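Phospholethanolamine N-methyltransferase 2 (Haemonchus contortus, PDB 4KRI) probably methylates phosphomonomethylethanolamine on the way to phosphocholine, using S-adenosylmethionine as the methyl donor. Local coordinates at residues Gln209-Leu214 with Ser242-Gln247; Leu214-Pro219 with Glu370-Arg375. All coordinates share one frame; numbering follows the deposited sequence.

Interaction 1: residues Gln209-Leu214 with Ser242-Gln247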
# COMPACT_ATOMS: atom_id res chain seq x y z
N GLN A 209 4.56 -14.22 17.01
CA GLN A 209 5.59 -13.19 17.16
C GLN A 209 4.97 -11.81 17.00
O GLN A 209 5.30 -10.89 17.73
CB GLN A 209 6.73 -13.37 16.17
CG GLN A 209 7.85 -12.35 16.35
CD GLN A 209 8.58 -12.48 17.68
OE1 GLN A 209 8.93 -13.58 18.10
NE2 GLN A 209 8.82 -11.35 18.36
N ASN A 210 4.08 -11.67 16.03
CA ASN A 210 3.44 -10.38 15.85
C ASN A 210 2.64 -9.97 17.08
O ASN A 210 2.57 -8.78 17.42
CB ASN A 210 2.57 -10.34 14.60
CG ASN A 210 2.29 -8.93 14.15
OD1 ASN A 210 3.21 -8.23 13.70
ND2 ASN A 210 1.05 -8.49 14.30
N LEU A 211 2.04 -10.94 17.77
CA LEU A 211 1.28 -10.60 18.97
C LEU A 211 2.21 -10.08 20.06
O LEU A 211 1.88 -9.14 20.78
CB LEU A 211 0.50 -11.81 19.48
CG LEU A 211 -0.38 -11.57 20.70
CD1 LEU A 211 -1.50 -10.59 20.35
CD2 LEU A 211 -0.95 -12.87 21.23
N ALA A 212 3.38 -10.71 20.19
CA ALA A 212 4.36 -10.28 21.18
C ALA A 212 4.83 -8.86 20.88
O ALA A 212 5.00 -8.06 21.80
CB ALA A 212 5.54 -11.25 21.20
N ILE A 213 5.01 -8.54 19.60
CA ILE A 213 5.41 -7.18 19.21
C ILE A 213 4.31 -6.16 19.49
O ILE A 213 4.58 -5.08 20.02
CB ILE A 213 5.82 -7.15 17.73
CG1 ILE A 213 7.01 -8.08 17.52
CG2 ILE A 213 6.16 -5.74 17.27
CD1 ILE A 213 7.59 -8.02 16.17
N LEU A 214 3.07 -6.50 19.17
CA LEU A 214 1.95 -5.58 19.42
C LEU A 214 1.82 -5.21 20.89
O LEU A 214 1.45 -4.08 21.23
CB LEU A 214 0.63 -6.19 18.94
CG LEU A 214 0.44 -6.16 17.43
CD1 LEU A 214 -0.87 -6.86 17.05
CD2 LEU A 214 0.45 -4.72 16.92
N SER A 242 -8.56 -7.97 15.53
CA SER A 242 -9.30 -9.06 16.19
C SER A 242 -8.91 -9.25 17.65
O SER A 242 -9.74 -9.62 18.48
CB SER A 242 -9.14 -10.38 15.42
OG SER A 242 -7.79 -10.78 15.42
N GLU A 243 -7.66 -8.96 17.98
CA GLU A 243 -7.15 -9.17 19.34
C GLU A 243 -7.35 -7.97 20.26
O GLU A 243 -7.59 -8.14 21.45
CB GLU A 243 -5.66 -9.50 19.30
CG GLU A 243 -5.35 -10.88 18.77
CD GLU A 243 -5.72 -11.97 19.77
OE1 GLU A 243 -5.42 -11.82 20.98
OE2 GLU A 243 -6.32 -12.98 19.34
N PHE A 244 -7.23 -6.77 19.70
CA PHE A 244 -7.31 -5.57 20.52
C PHE A 244 -8.50 -4.67 20.19
O PHE A 244 -8.76 -3.70 20.89
CB PHE A 244 -6.01 -4.77 20.42
CG PHE A 244 -4.80 -5.53 20.89
CD1 PHE A 244 -4.45 -5.52 22.23
CD2 PHE A 244 -4.03 -6.27 20.00
CE1 PHE A 244 -3.34 -6.22 22.68
CE2 PHE A 244 -2.93 -6.97 20.44
CZ PHE A 244 -2.58 -6.94 21.78
N GLY A 245 -9.23 -4.99 19.12
CA GLY A 245 -10.38 -4.18 18.75
C GLY A 245 -10.00 -2.82 18.19
O GLY A 245 -10.79 -1.87 18.24
N LEU A 246 -8.78 -2.73 17.67
CA LEU A 246 -8.31 -1.50 17.05
C LEU A 246 -8.99 -1.32 15.69
O LEU A 246 -9.33 -2.30 15.02
CB LEU A 246 -6.81 -1.55 16.84
CG LEU A 246 -5.99 -1.57 18.13
CD1 LEU A 246 -4.51 -1.70 17.80
CD2 LEU A 246 -6.25 -0.27 18.87
N GLN A 247 -9.19 -0.06 15.30
CA GLN A 247 -9.54 0.27 13.93
C GLN A 247 -8.23 0.46 13.19
O GLN A 247 -7.39 1.30 13.58
CB GLN A 247 -10.37 1.55 13.88
CG GLN A 247 -10.75 1.99 12.48
CD GLN A 247 -11.67 3.19 12.49
OE1 GLN A 247 -11.23 4.33 12.44
NE2 GLN A 247 -12.97 2.93 12.58
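Phe244 pushes one corner of its ring between Leu211 and Leu214, which lie one turn apart on helix 206-215. The corner atom is CE2: Leu211 CD1 approaches Phe244 CE2 to 3.9 Å, and Leu214 CB reaches the same Phe244 CE2 at 3.9 Å. The two carbons lie on opposite sides of the ring plane, each beyond the rim, so the approach is oblique from both sides and no leucine sits squarely over a face. Leu211 holds CG anti to its backbone N (chi1 -178°), which carries CD1 forward although its CB does not aim at the partner. Leu214 already points across, and its CG lies beside the backbone N (chi1 -76°), bringing CD1 to 4.0 Å from Phe244 CE2. The setting is that of a Rossmann-like methyltransferase: helix 235-244 follows strand 225-229 and a glycine-rich turn, and helix 206-215 flanks it, with the side chain of Leu214 about 9 Å from the bound S-adenosylhomocysteine. Gly245, with its positive phi, ends that helix directly after Phe244 and leads into strand 247-252. Glu243 borders the outer side, where its methylene CG is 4.2 Å from Leu211 CD1 and its OE1 lies beside Leu211 CD1 at 4.2 Å, a loose contact. Trp207 also touches Glu243, while Met220 packs on Phe244. Deeper between the two helices the contact becomes polar, as Asn210 ND2 hydrogen-bonds to Gln239 OE1.

Interaction 2: residues Leu214-Pro219 with Glu370-Arg375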
# COMPACT_ATOMS: atom_id res chain seq x y z
N LEU A 214 3.07 -6.50 19.17
CA LEU A 214 1.95 -5.58 19.42
C LEU A 214 1.82 -5.21 20.89
O LEU A 214 1.45 -4.08 21.23
CB LEU A 214 0.63 -6.19 18.94
CG LEU A 214 0.44 -6.16 17.43
CD1 LEU A 214 -0.87 -6.86 17.05
CD2 LEU A 214 0.45 -4.72 16.92
N LYS A 215 2.12 -6.16 21.76
CA LYS A 215 2.03 -5.91 23.19
C LYS A 215 3.04 -4.87 23.68
O LYS A 215 2.85 -4.26 24.72
CB LYS A 215 2.19 -7.21 23.97
CG LYS A 215 0.91 -8.06 23.95
CD LYS A 215 1.11 -9.42 24.62
CE LYS A 215 -0.14 -10.28 24.49
NZ LYS A 215 0.05 -11.65 25.07
N ARG A 216 4.11 -4.66 22.91
CA ARG A 216 5.12 -3.69 23.31
C ARG A 216 4.70 -2.24 23.07
O ARG A 216 5.43 -1.31 23.42
CB ARG A 216 6.45 -4.02 22.64
CG ARG A 216 6.91 -5.42 23.03
CD ARG A 216 8.29 -5.72 22.57
NE ARG A 216 9.25 -4.77 23.11
CZ ARG A 216 10.57 -4.92 22.98
NH1 ARG A 216 11.04 -5.98 22.35
NH2 ARG A 216 11.40 -4.01 23.48
N PHE A 217 3.51 -2.05 22.50
CA PHE A 217 2.91 -0.72 22.43
C PHE A 217 2.50 -0.28 23.83
O PHE A 217 2.37 0.92 24.10
CB PHE A 217 1.65 -0.72 21.56
CG PHE A 217 1.88 -0.34 20.12
CD1 PHE A 217 2.18 0.97 19.77
CD2 PHE A 217 1.75 -1.28 19.11
CE1 PHE A 217 2.38 1.33 18.43
CE2 PHE A 217 1.94 -0.93 17.78
CZ PHE A 217 2.24 0.38 17.43
N GLY A 218 2.28 -1.26 24.71
CA GLY A 218 1.68 -1.00 26.00
C GLY A 218 0.17 -1.09 25.89
O GLY A 218 -0.35 -1.66 24.94
N PRO A 219 -0.54 -0.50 26.86
CA PRO A 219 -2.01 -0.57 26.86
C PRO A 219 -2.61 0.06 25.61
O PRO A 219 -2.29 1.20 25.27
CB PRO A 219 -2.40 0.26 28.10
CG PRO A 219 -1.19 0.22 28.98
CD PRO A 219 -0.02 0.21 28.04
N GLU A 370 15.91 -1.41 20.40
CA GLU A 370 16.42 -2.72 20.83
C GLU A 370 16.97 -3.56 19.70
O GLU A 370 16.39 -3.62 18.62
CB GLU A 370 15.32 -3.51 21.55
CG GLU A 370 15.78 -4.91 21.95
CD GLU A 370 14.86 -5.56 22.97
OE1 GLU A 370 14.45 -4.86 23.92
OE2 GLU A 370 14.56 -6.76 22.82
N ASN A 371 18.11 -4.21 19.95
CA ASN A 371 18.66 -5.16 19.00
C ASN A 371 18.04 -6.53 19.28
O ASN A 371 18.42 -7.19 20.24
CB ASN A 371 20.18 -5.22 19.15
CG ASN A 371 20.82 -6.23 18.22
OD1 ASN A 371 20.15 -6.82 17.37
ND2 ASN A 371 22.13 -6.42 18.36
N MET A 372 17.10 -6.95 18.43
CA MET A 372 16.39 -8.21 18.64
C MET A 372 16.97 -9.33 17.82
O MET A 372 16.32 -10.35 17.58
CB MET A 372 14.90 -8.06 18.31
CG MET A 372 14.20 -7.01 19.12
SD MET A 372 12.41 -7.01 18.79
CE MET A 372 12.31 -6.78 17.00
N THR A 373 18.21 -9.16 17.37
CA THR A 373 18.85 -10.17 16.54
C THR A 373 18.88 -11.58 17.17
O THR A 373 18.69 -12.57 16.46
CB THR A 373 20.24 -9.71 16.09
OG1 THR A 373 20.11 -8.44 15.44
CG2 THR A 373 20.86 -10.72 15.14
N PRO A 374 19.08 -11.69 18.51
CA PRO A 374 19.04 -13.05 19.05
C PRO A 374 17.69 -13.75 18.89
O PRO A 374 17.67 -14.96 18.68
CB PRO A 374 19.35 -12.84 20.54
CG PRO A 374 20.22 -11.62 20.55
CD PRO A 374 19.62 -10.73 19.49
N ARG A 375 16.58 -13.01 19.00
CA ARG A 375 15.27 -13.60 18.73
C ARG A 375 15.12 -13.95 17.24
O ARG A 375 14.58 -15.00 16.89
CB ARG A 375 14.15 -12.65 19.18
CG ARG A 375 12.75 -13.15 18.87
CD ARG A 375 12.41 -14.44 19.60
NE ARG A 375 11.10 -14.93 19.19
CZ ARG A 375 10.80 -16.21 18.97
NH1 ARG A 375 11.73 -17.14 19.13
NH2 ARG A 375 9.58 -16.55 18.58
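Arg216 and Glu370 make the closest backbone approach of the two segments, yet their CA atoms are 11.6 Å apart, so long side chains must span the gap from the type I turn Lys215-Gly218 to the end of strand 367-371. Arg216 runs nearly straight to CD and then bends at chi3 (58°), which offers the edge of its guanidinium to the carboxylate. Arg216 NH2 donates to Glu370 OE1 at 3.2 Å in a salt bridge with an N-H...O angle of 156°. The donor stands 65° out of the carboxylate plane, so the oxygen is met from above, and the two flat groups are far from coplanar. Arg216 NH1 is 3.6 Å from Glu370 OE2, which makes the pairing lopsided and unlike a two-pronged bridge. Met372 adds a softer neighbour, its SD lying obliquely 4.0 Å from Arg216 NH1. At the end of the strand, Asn371 OD1 accepts from Thr373 N at 3.0 Å, an Asx turn that leads the chain through Met372, at the N-cap position, into helix 373-389. Strand 367-371 is the outermost of the carboxyl-terminal strands; strand 422-430 is the reversed strand, inserted antiparallel between it and strand 320-329, as in class I methyltransferases. Phe426 of the middle strand makes a cation-pi contact with Arg216. Glu368 OE2 forms a second, stronger salt bridge to Arg216 NH2, so the arginine charge is probably shared between two carboxylates, and Glu370 probably supplements the electrostatic hold already given by Glu368.

From the N-terminal side, the chain first runs through helix 206-215, which both interactions use. Interaction 1 closes a short loop: 27 residues, including strand 225-229, separate Leu214 from Ser242, and helix 235-244 is drawn against the earlier helix. Interaction 2 starts at the same Leu214 and closes a far longer one, with 150 residues between Pro219 and Glu370. Segment 242-247 falls within that span but 209-214 comes before 214-219, so only one end of interaction 1 lies inside and the loops cross. The contact centres are 13 Å apart, bridged by Gln209 OE1 and Arg375 NE at 2.8 Å, a probable hydrogen bond. Helix 206-215 and the turn after it tie helix 235-244 to edge strand 367-371 and the start of helix 373-389.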